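Local coordinates for protein TetR family transcriptional regulator (PDB 4ZA6) that probably represses transcription as a TetR-family regulator, controlling the qsdA gene for degradation of quorum-sensing N-acyl homoserine lactone signals, at residues I139-S142 against P143-G147; S27-A30 against E31-V35. All coordinates share one frame; numbering follows the deposited sequence.

Contact 1: residues I139-S142 against P143-G147; sequences ITLS and PQVLG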
loop_
_atom_site.group_PDB
_atom_site.type_symbol
_atom_site.label_atom_id
_atom_site.label_comp_id
_atom_site.label_asym_id
_atom_site.label_seq_id
_atom_site.Cartn_x
_atom_site.Cartn_y
_atom_site.Cartn_z
ATOM N N ILE A 139 -14.216 10.821 16.133
ATOM C CA ILE A 139 -13.318 11.619 15.306
ATOM C C ILE A 139 -13.878 13.000 15.069
ATOM O O ILE A 139 -15.101 13.177 15.115
ATOM C CB ILE A 139 -12.896 10.908 13.988
ATOM C CG1 ILE A 139 -14.104 10.591 13.072
ATOM C CG2 ILE A 139 -12.017 9.692 14.290
ATOM C CD1 ILE A 139 -13.732 9.957 11.668
ATOM N N THR A 140 -12.982 13.986 14.869
ATOM C CA THR A 140 -13.364 15.392 14.642
ATOM C C THR A 140 -13.195 15.793 13.190
ATOM O O THR A 140 -13.815 16.753 12.741
ATOM C CB THR A 140 -12.659 16.363 15.613
ATOM O OG1 THR A 140 -11.238 16.190 15.568
ATOM C CG2 THR A 140 -13.158 16.216 17.026
ATOM N N LEU A 141 -12.363 15.052 12.458
ATOM C CA LEU A 141 -12.111 15.268 11.041
ATOM C C LEU A 141 -12.709 14.108 10.286
ATOM O O LEU A 141 -13.017 13.082 10.897
ATOM C CB LEU A 141 -10.604 15.450 10.772
ATOM C CG LEU A 141 -9.958 16.591 11.598
ATOM C CD1 LEU A 141 -8.455 16.523 11.572
ATOM C CD2 LEU A 141 -10.478 17.964 11.175
ATOM N N SER A 142 -12.940 14.276 8.982
ATOM C CA SER A 142 -13.581 13.221 8.195
ATOM C C SER A 142 -12.698 11.975 8.055
ATOM O O SER A 142 -11.465 12.104 8.109
ATOM C CB SER A 142 -14.004 13.756 6.823
ATOM O OG SER A 142 -12.904 13.832 5.928
ATOM N N PRO A 143 -13.299 10.769 7.888
ATOM C CA PRO A 143 -12.481 9.555 7.688
ATOM C C PRO A 143 -11.504 9.689 6.512
ATOM O O PRO A 143 -10.437 9.099 6.568
ATOM C CB PRO A 143 -13.531 8.475 7.391
ATOM C CG PRO A 143 -14.764 8.963 8.028
ATOM C CD PRO A 143 -14.744 10.441 7.852
ATOM N N GLN A 144 -11.893 10.441 5.451
ATOM C CA GLN A 144 -11.109 10.685 4.238
ATOM C C GLN A 144 -9.897 11.512 4.590
ATOM O O GLN A 144 -8.792 11.182 4.156
ATOM C CB GLN A 144 -11.949 11.396 3.135
ATOM C CG GLN A 144 -13.013 10.510 2.459
ATOM C CD GLN A 144 -14.209 10.165 3.340
ATOM O OE1 GLN A 144 -14.711 10.977 4.144
ATOM N NE2 GLN A 144 -14.682 8.930 3.216
ATOM N N VAL A 145 -10.096 12.566 5.405
ATOM C CA VAL A 145 -9.010 13.439 5.889
ATOM C C VAL A 145 -8.054 12.641 6.807
ATOM O O VAL A 145 -6.833 12.676 6.614
ATOM C CB VAL A 145 -9.553 14.743 6.567
ATOM C CG1 VAL A 145 -8.440 15.494 7.305
ATOM C CG2 VAL A 145 -10.208 15.650 5.528
ATOM N N LEU A 146 -8.604 11.903 7.773
ATOM C CA LEU A 146 -7.764 11.112 8.685
ATOM C C LEU A 146 -7.054 9.918 8.021
ATOM O O LEU A 146 -5.927 9.616 8.388
ATOM C CB LEU A 146 -8.540 10.663 9.920
ATOM C CG LEU A 146 -9.137 11.758 10.770
ATOM C CD1 LEU A 146 -10.071 11.162 11.755
ATOM C CD2 LEU A 146 -8.065 12.565 11.494
ATOM N N GLY A 147 -7.716 9.267 7.068
ATOM C CA GLY A 147 -7.175 8.138 6.308
ATOM C C GLY A 147 -5.958 8.562 5.503
ATOM O O GLY A 147 -4.916 7.914 5.565
#

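Contact 2: residues S27-A30 against E31-V35; sequences SLLA and ERLGV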
loop_
_atom_site.group_PDB
_atom_site.type_symbol
_atom_site.label_atom_id
_atom_site.label_comp_id
_atom_site.label_asym_id
_atom_site.label_seq_id
_atom_site.Cartn_x
_atom_site.Cartn_y
_atom_site.Cartn_z
ATOM N N SER A 27 8.253 -4.707 -23.081
ATOM C CA SER A 27 8.377 -5.472 -24.319
ATOM C C SER A 27 8.032 -6.945 -24.070
ATOM O O SER A 27 7.285 -7.536 -24.858
ATOM C CB SER A 27 9.775 -5.323 -24.915
ATOM O OG SER A 27 9.849 -4.139 -25.688
ATOM N N LEU A 28 8.561 -7.526 -22.956
ATOM C CA LEU A 28 8.305 -8.906 -22.519
ATOM C C LEU A 28 6.782 -9.003 -22.253
ATOM O O LEU A 28 6.128 -9.902 -22.772
ATOM C CB LEU A 28 9.078 -9.165 -21.212
ATOM C CG LEU A 28 9.859 -10.480 -21.024
ATOM C CD1 LEU A 28 11.131 -10.238 -20.222
ATOM C CD2 LEU A 28 9.032 -11.507 -20.258
ATOM N N LEU A 29 6.214 -8.026 -21.507
ATOM C CA LEU A 29 4.776 -7.975 -21.211
ATOM C C LEU A 29 3.917 -7.946 -22.488
ATOM O O LEU A 29 2.997 -8.766 -22.621
ATOM C CB LEU A 29 4.450 -6.779 -20.310
ATOM C CG LEU A 29 2.980 -6.558 -19.882
ATOM C CD1 LEU A 29 2.320 -7.824 -19.373
ATOM C CD2 LEU A 29 2.926 -5.575 -18.771
ATOM N N ALA A 30 4.229 -7.033 -23.430
ATOM C CA ALA A 30 3.504 -6.939 -24.703
ATOM C C ALA A 30 3.560 -8.268 -25.476
ATOM O O ALA A 30 2.546 -8.704 -26.040
ATOM C CB ALA A 30 4.089 -5.811 -25.536
ATOM N N GLU A 31 4.738 -8.936 -25.474
ATOM C CA GLU A 31 4.913 -10.227 -26.154
ATOM C C GLU A 31 4.055 -11.302 -25.479
ATOM O O GLU A 31 3.370 -12.033 -26.171
ATOM C CB GLU A 31 6.411 -10.631 -26.191
ATOM C CG GLU A 31 6.710 -11.961 -26.874
ATOM C CD GLU A 31 8.115 -12.056 -27.438
ATOM O OE1 GLU A 31 9.022 -12.571 -26.743
ATOM O OE2 GLU A 31 8.305 -11.613 -28.593
ATOM N N ARG A 32 4.058 -11.366 -24.128
ATOM C CA ARG A 32 3.227 -12.335 -23.373
ATOM C C ARG A 32 1.726 -12.150 -23.641
ATOM O O ARG A 32 0.986 -13.133 -23.734
ATOM C CB ARG A 32 3.504 -12.249 -21.865
ATOM C CG ARG A 32 4.762 -12.980 -21.436
ATOM C CD ARG A 32 4.962 -12.843 -19.954
ATOM N NE ARG A 32 6.237 -13.411 -19.527
ATOM C CZ ARG A 32 6.614 -13.534 -18.260
ATOM N NH1 ARG A 32 5.804 -13.161 -17.281
ATOM N NH2 ARG A 32 7.793 -14.060 -17.963
ATOM N N LEU A 33 1.290 -10.895 -23.787
ATOM C CA LEU A 33 -0.104 -10.561 -24.082
ATOM C C LEU A 33 -0.498 -10.765 -25.540
ATOM O O LEU A 33 -1.692 -10.823 -25.860
ATOM C CB LEU A 33 -0.392 -9.118 -23.669
ATOM C CG LEU A 33 -0.519 -8.850 -22.172
ATOM C CD1 LEU A 33 -0.520 -7.374 -21.908
ATOM C CD2 LEU A 33 -1.797 -9.461 -21.600
ATOM N N GLY A 34 0.500 -10.853 -26.411
ATOM C CA GLY A 34 0.296 -10.968 -27.842
ATOM C C GLY A 34 -0.148 -9.640 -28.428
ATOM O O GLY A 34 -0.934 -9.614 -29.381
ATOM N N VAL A 35 0.348 -8.530 -27.857
ATOM C CA VAL A 35 0.007 -7.183 -28.342
ATOM C C VAL A 35 1.259 -6.362 -28.691
ATOM O O VAL A 35 2.340 -6.646 -28.198
ATOM C CB VAL A 35 -0.941 -6.383 -27.403
ATOM C CG1 VAL A 35 -2.264 -7.106 -27.202
ATOM C CG2 VAL A 35 -0.276 -6.068 -26.057
#

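Contact 1: residues I139-S142 against P143-G147
Leu-146 reaches back from the first turn of helix 143-158 to Ile-139 and Leu-141 in the loop that leads into it, while Ser-142 serves as N-cap. On Leu-146, CB lies 3.7 Å from Ser-142 O, and CG touches both that oxygen and Leu-141 CB. The tip then forks. CD1 is 3.5 Å from Ile-139 CG2 and nearly as close to CB of the same residue, the two side chains sliding past each other in opposite directions; CD2 turns to Leu-141, crossing it at about a right angle, 3.9 Å from its CB. Pro-143 also meets the tip of Ile-139, its CG 3.9 Å from Ile-139 CD1. Helix 115-133 backs this cluster within the C-terminal TetR-like domain: Leu-128 touches both Pro-143 and Leu-146, and Val-132 touches Ile-139. Pro-143, in the first turn, has no N-H to offer. Ser-142 O accepts from Leu-146 N in a nearly straight bond of 2.9 Å. The Ser-142 hydroxyl, placed between the backbone N and the carbonyl carbon (chi1 79°), takes up a first-turn N-H. Val-145 N donates to Ser-142 OG at 3.1 Å. Val-145 CG2 lies 3.3 Å from Ser-142 OG.

Contact 2: residues S27-A30 against E31-V35
Ala-30, Leu-28 and Arg-32 carry most of this contact, at the C-terminal end of helix 26-33. The carbonyl of Ala-30 faces the turn where the chain leaves the helix, and Val-35 N donates to Ala-30 O at 2.9 Å, tilted 22° from the carbonyl plane. The methyl of Ala-30 lies against the chain as it leaves the helix, its CB 3.3 Å from Val-35 O, and Leu-40 of helix 37-44 also touches it. One turn along the exposed flank, Leu-28 and Arg-32 run side by side in the same direction. Arg-32 is extended from CG to NE, which brings its guanidinium alongside the tip of Leu-28: Leu-28 CD2 approaches it obliquely, 3.5 Å from Arg-32 NE. The charge itself is met by Glu-22, in a salt bridge with Arg-32 NH2. Beneath them Arg-32 N donates to Leu-28 O, a regular helical bond of 2.9 Å.

On the inner flank, with CG anti to the backbone N (chi1 -180°), Leu-29 lies side by side with Leu-33, pointing the same way, and its CD1 meets Leu-33 CD1 at 3.8 Å. Both leucines also touch Leu-40 and helix 4-19, where Leu-33 packs on Ala-10. Replacing Leu-33 with alanine is likely to leave Leu-29 CD1 without its neighbour and open a gap toward helices 4-19 and 37-44. Gly-34, the first residue beyond the helix, has positive phi (74°), a conformation that favours glycine. Its N donates to Glu-31 O at 3.1 Å. The reversal is a Schellman motif, and its place between helices 26-33 and 37-44 is consistent with the turn of the helix-turn-helix of TetR-family DNA-binding domains.

How the contacts relate
Contacts 1 and 2 mark opposite ends of helices: 139-147 starts helix 143-158 in the C-terminal domain, 27-35 finishes helix 26-33 in the N-terminal DNA-binding region typical of the family. They share no helix, and their centres lie about 42 Å apart on opposite sides of the chain's centre. Both are partly buried, with a hydrophobic inner side and an exposed outer one. The inner neighbour is helix 115-133 for contact 1, but helices 4-19 and 37-44 for contact 2. Their polar chemistry differs accordingly: a serine hydroxyl meets a backbone N-H at the helix start, whereas carbonyls and a glycine turn settle the helix finish, beside a salt-bridged arginine that contact 1 lacks.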